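E3 ubiquitin-protein ligase TRIM65 (Homo sapiens, PDB 7JL4) acts as an E3 ubiquitin ligase in innate immunity, autophagy and inflammation, and is captured here as its PRY-SPRY (B30.2) domain. Local coordinates at residues H82-L93 against P109-E118. Residues are numbered along the deposited sequence; the frame is centred on the assembly and turned at random.
Unlike the reference sequence in segment 109-118: Ser-110 (reference Cys).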
loop_
_atom_site.group_PDB
_atom_site.type_symbol
_atom_site.label_atom_id
_atom_site.label_comp_id
_atom_site.label_asym_id
_atom_site.label_seq_id
_atom_site.Cartn_x
_atom_site.Cartn_y
_atom_site.Cartn_z
ATOM N N HIS A 82 -5.856 -11.905 1.192
ATOM C CA HIS A 82 -5.128 -11.629 -0.038
ATOM C C HIS A 82 -6.001 -10.812 -0.989
ATOM O O HIS A 82 -7.183 -10.566 -0.735
ATOM C CB HIS A 82 -4.697 -12.929 -0.717
ATOM C CG HIS A 82 -5.849 -13.824 -1.058
ATOM N ND1 HIS A 82 -6.751 -13.517 -2.054
ATOM C CD2 HIS A 82 -6.279 -14.978 -0.502
ATOM C CE1 HIS A 82 -7.675 -14.463 -2.114
ATOM N NE2 HIS A 82 -7.409 -15.362 -1.185
ATOM N N SER A 83 -5.414 -10.475 -2.142
ATOM C CA SER A 83 -6.026 -9.639 -3.179
ATOM C C SER A 83 -6.095 -8.180 -2.723
ATOM O O SER A 83 -7.149 -7.543 -2.723
ATOM C CB SER A 83 -7.393 -10.164 -3.599
ATOM O OG SER A 83 -7.282 -11.544 -3.948
ATOM N N VAL A 84 -4.942 -7.667 -2.302
ATOM C CA VAL A 84 -4.727 -6.249 -2.067
ATOM C C VAL A 84 -3.403 -5.870 -2.715
ATOM O O VAL A 84 -2.531 -6.719 -2.934
ATOM C CB VAL A 84 -4.725 -5.908 -0.552
ATOM C CG1 VAL A 84 -6.057 -6.324 0.085
ATOM C CG2 VAL A 84 -3.579 -6.602 0.156
ATOM N N THR A 85 -3.244 -4.572 -3.013
ATOM C CA THR A 85 -1.989 -4.053 -3.549
ATOM C C THR A 85 -1.555 -2.879 -2.689
ATOM O O THR A 85 -2.376 -2.019 -2.359
ATOM C CB THR A 85 -2.101 -3.581 -5.006
ATOM O OG1 THR A 85 -2.540 -4.655 -5.838
ATOM C CG2 THR A 85 -0.724 -3.067 -5.535
ATOM N N LEU A 86 -0.278 -2.858 -2.325
ATOM C CA LEU A 86 0.316 -1.796 -1.515
ATOM C C LEU A 86 1.389 -1.118 -2.348
ATOM O O LEU A 86 2.274 -1.794 -2.879
ATOM C CB LEU A 86 0.967 -2.372 -0.246
ATOM C CG LEU A 86 0.192 -3.020 0.908
ATOM C CD1 LEU A 86 -0.548 -4.264 0.475
ATOM C CD2 LEU A 86 1.242 -3.433 1.917
ATOM N N GLY A 87 1.353 0.213 -2.422
ATOM C CA GLY A 87 2.292 0.880 -3.302
ATOM C C GLY A 87 2.491 2.341 -2.961
ATOM O O GLY A 87 1.963 2.854 -1.971
ATOM N N VAL A 88 3.283 3.003 -3.802
ATOM C CA VAL A 88 3.459 4.453 -3.760
ATOM C C VAL A 88 3.399 4.982 -5.187
ATOM O O VAL A 88 3.703 4.259 -6.145
ATOM C CB VAL A 88 4.792 4.845 -3.095
ATOM C CG1 VAL A 88 4.757 4.475 -1.607
ATOM C CG2 VAL A 88 5.948 4.178 -3.797
ATOM N N SER A 89 3.004 6.250 -5.335
ATOM C CA SER A 89 2.895 6.858 -6.658
ATOM C C SER A 89 3.297 8.322 -6.619
ATOM O O SER A 89 3.177 8.990 -5.590
ATOM C CB SER A 89 1.464 6.805 -7.211
ATOM O OG SER A 89 0.603 7.630 -6.422
ATOM N N TYR A 90 3.713 8.821 -7.788
ATOM C CA TYR A 90 3.829 10.240 -8.028
ATOM C C TYR A 90 2.425 10.829 -8.103
ATOM O O TYR A 90 1.447 10.087 -8.239
ATOM C CB TYR A 90 4.571 10.493 -9.337
ATOM C CG TYR A 90 6.038 10.129 -9.317
ATOM C CD1 TYR A 90 6.792 10.188 -8.132
ATOM C CD2 TYR A 90 6.677 9.746 -10.494
ATOM C CE1 TYR A 90 8.172 9.868 -8.131
ATOM C CE2 TYR A 90 8.033 9.441 -10.515
ATOM C CZ TYR A 90 8.772 9.480 -9.346
ATOM O OH TYR A 90 10.112 9.159 -9.445
ATOM N N PRO A 91 2.296 12.158 -8.038
ATOM C CA PRO A 91 0.960 12.778 -8.101
ATOM C C PRO A 91 0.168 12.511 -9.382
ATOM O O PRO A 91 -1.049 12.727 -9.381
ATOM C CB PRO A 91 1.266 14.278 -7.962
ATOM C CG PRO A 91 2.583 14.338 -7.229
ATOM C CD PRO A 91 3.355 13.147 -7.714
ATOM N N GLN A 92 0.790 12.085 -10.480
ATOM C CA GLN A 92 0.060 11.993 -11.743
ATOM C C GLN A 92 -0.708 10.686 -11.919
ATOM O O GLN A 92 -1.279 10.470 -12.994
ATOM C CB GLN A 92 1.002 12.181 -12.931
ATOM N N LEU A 93 -0.746 9.822 -10.915
ATOM C CA LEU A 93 -1.379 8.521 -11.089
ATOM C C LEU A 93 -2.833 8.701 -11.512
ATOM O O LEU A 93 -3.583 9.415 -10.833
ATOM C CB LEU A 93 -1.299 7.698 -9.806
ATOM C CG LEU A 93 -1.882 6.287 -9.882
ATOM C CD1 LEU A 93 -1.037 5.399 -10.804
ATOM C CD2 LEU A 93 -1.983 5.653 -8.494
ATOM N N PRO A 109 5.140 4.109 -15.266
ATOM C CA PRO A 109 6.403 4.565 -14.679
ATOM C C PRO A 109 6.217 5.412 -13.421
ATOM O O PRO A 109 7.222 5.764 -12.787
ATOM C CB PRO A 109 7.034 5.385 -15.807
ATOM C CG PRO A 109 5.824 5.961 -16.545
ATOM C CD PRO A 109 4.798 4.826 -16.509
ATOM N N SER A 110 4.986 5.765 -13.041
ATOM C CA SER A 110 4.793 6.714 -11.931
ATOM C C SER A 110 4.444 6.044 -10.610
ATOM O O SER A 110 4.207 6.744 -9.609
ATOM C CB SER A 110 3.708 7.739 -12.295
ATOM O OG SER A 110 2.465 7.075 -12.526
ATOM N N SER A 111 4.435 4.713 -10.559
ATOM C CA SER A 111 4.060 4.032 -9.335
ATOM C C SER A 111 4.780 2.703 -9.232
ATOM O O SER A 111 5.297 2.162 -10.219
ATOM C CB SER A 111 2.543 3.853 -9.266
ATOM O OG SER A 111 2.093 3.099 -10.362
ATOM N N TRP A 112 4.816 2.191 -8.011
ATOM C CA TRP A 112 5.488 0.939 -7.680
ATOM C C TRP A 112 4.599 0.232 -6.668
ATOM O O TRP A 112 4.085 0.885 -5.755
ATOM C CB TRP A 112 6.871 1.226 -7.024
ATOM C CG TRP A 112 7.912 1.874 -7.910
ATOM C CD1 TRP A 112 8.988 1.262 -8.494
ATOM C CD2 TRP A 112 8.003 3.268 -8.265
ATOM N NE1 TRP A 112 9.744 2.191 -9.194
ATOM C CE2 TRP A 112 9.158 3.423 -9.076
ATOM C CE3 TRP A 112 7.242 4.401 -7.954
ATOM C CZ2 TRP A 112 9.548 4.661 -9.601
ATOM C CZ3 TRP A 112 7.616 5.622 -8.489
ATOM C CH2 TRP A 112 8.759 5.744 -9.300
ATOM N N GLY A 113 4.427 -1.083 -6.783
ATOM C CA GLY A 113 3.499 -1.752 -5.884
ATOM C C GLY A 113 3.813 -3.221 -5.699
ATOM O O GLY A 113 4.613 -3.803 -6.433
ATOM N N LEU A 114 3.222 -3.796 -4.647
ATOM C CA LEU A 114 3.338 -5.217 -4.339
ATOM C C LEU A 114 1.924 -5.733 -4.173
ATOM O O LEU A 114 1.222 -5.313 -3.247
ATOM C CB LEU A 114 4.131 -5.472 -3.051
ATOM C CG LEU A 114 4.383 -6.967 -2.783
ATOM C CD1 LEU A 114 5.499 -7.465 -3.664
ATOM C CD2 LEU A 114 4.707 -7.244 -1.327
ATOM N N CYS A 115 1.492 -6.624 -5.064
ATOM C CA CYS A 115 0.152 -7.184 -4.949
ATOM C C CYS A 115 0.237 -8.564 -4.291
ATOM O O CYS A 115 1.062 -9.398 -4.678
ATOM C CB CYS A 115 -0.506 -7.237 -6.331
ATOM S SG CYS A 115 -2.102 -8.126 -6.335
ATOM N N VAL A 116 -0.569 -8.779 -3.255
ATOM C CA VAL A 116 -0.597 -10.041 -2.537
ATOM C C VAL A 116 -1.713 -10.885 -3.138
ATOM O O VAL A 116 -2.879 -10.487 -3.128
ATOM C CB VAL A 116 -0.819 -9.818 -1.037
ATOM C CG1 VAL A 116 -0.802 -11.132 -0.280
ATOM C CG2 VAL A 116 0.251 -8.870 -0.519
ATOM N N GLN A 117 -1.365 -12.040 -3.668
ATOM C CA GLN A 117 -2.365 -12.916 -4.277
ATOM C C GLN A 117 -2.526 -14.170 -3.437
ATOM O O GLN A 117 -1.810 -14.371 -2.452
ATOM C CB GLN A 117 -1.955 -13.253 -5.705
ATOM C CG GLN A 117 -2.071 -12.084 -6.656
ATOM C CD GLN A 117 -1.493 -12.410 -8.026
ATOM O OE1 GLN A 117 -0.527 -13.174 -8.143
ATOM N NE2 GLN A 117 -2.118 -11.883 -9.072
ATOM N N GLU A 118 -3.467 -15.035 -3.861
ATOM C CA GLU A 118 -3.759 -16.259 -3.123
ATOM C C GLU A 118 -2.495 -17.052 -2.844
ATOM O O GLU A 118 -2.273 -17.520 -1.721
ATOM C CB GLU A 118 -4.724 -17.141 -3.916
ATOM C CG GLU A 118 -6.152 -16.660 -4.037
ATOM C CD GLU A 118 -6.348 -15.636 -5.149
ATOM O OE1 GLU A 118 -7.532 -15.298 -5.413
ATOM O OE2 GLU A 118 -5.332 -15.128 -5.708
HETATM O O HOH W 1 -9.161 -13.276 -5.287
HETATM O O HOH W 2 -5.315 -12.165 -5.845
#
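Val-88 CG2 lies 4.4 Å from Trp-112 CE3 on the apolar face of two neighbouring antiparallel strands. Leu-86, Leu-114 and Val-116 share this face, and Leu-86, Val-88 and Val-116 reach Leu-140 or Met-142 of the other sheet. Just past the strands Tyr-90 forms a T-shaped pair with Trp-112, the indole directing its edge at the phenol face with the planes at 82°. The indole's CH2 does the touching, 3.7 Å from Tyr-90 CZ. With CG anti to the carbonyl carbon (chi1 -66°) and chi2 at -104°, the six-membered ring comes to Tyr-90; Phe-166, Phe-170 and His-125 pack around the indole, while Tyr-90 OH bonds to the backbone N of Asn-171. On the reverse face Gly-87 meets Gly-113, their CA atoms 3.9 Å apart; a CB on Gly-87 would run into Trp-112 O. Farther along that face, Thr-85 OG1 lies 3.3 Å from Cys-115 CB and bonds to Asp-103. Paired backbone bonds join Leu-86 to Leu-114 and Val-88 to Trp-112.

The far end is polar. Glu-118, bent at chi2, lays its CG over one face of the His-82 imidazole, 3.5 Å from the ring centroid, in a CH-pi contact. His-82 ND1 and Ser-83 OG share a 2.8 Å hydrogen bond in the ring plane, and two waters link that hydroxyl to the Glu-118 carboxylate. With an alanine here instead of His-82, Glu-118 CG would probably lose its ring face and Ser-83 OG its ND1 partner, keeping the waters. Ser-83 N reaches Val-116 O (2.7 Å), and Ser-83 and Val-84 together oppose Val-116: a G1 beta bulge in the SPRY beta-sandwich.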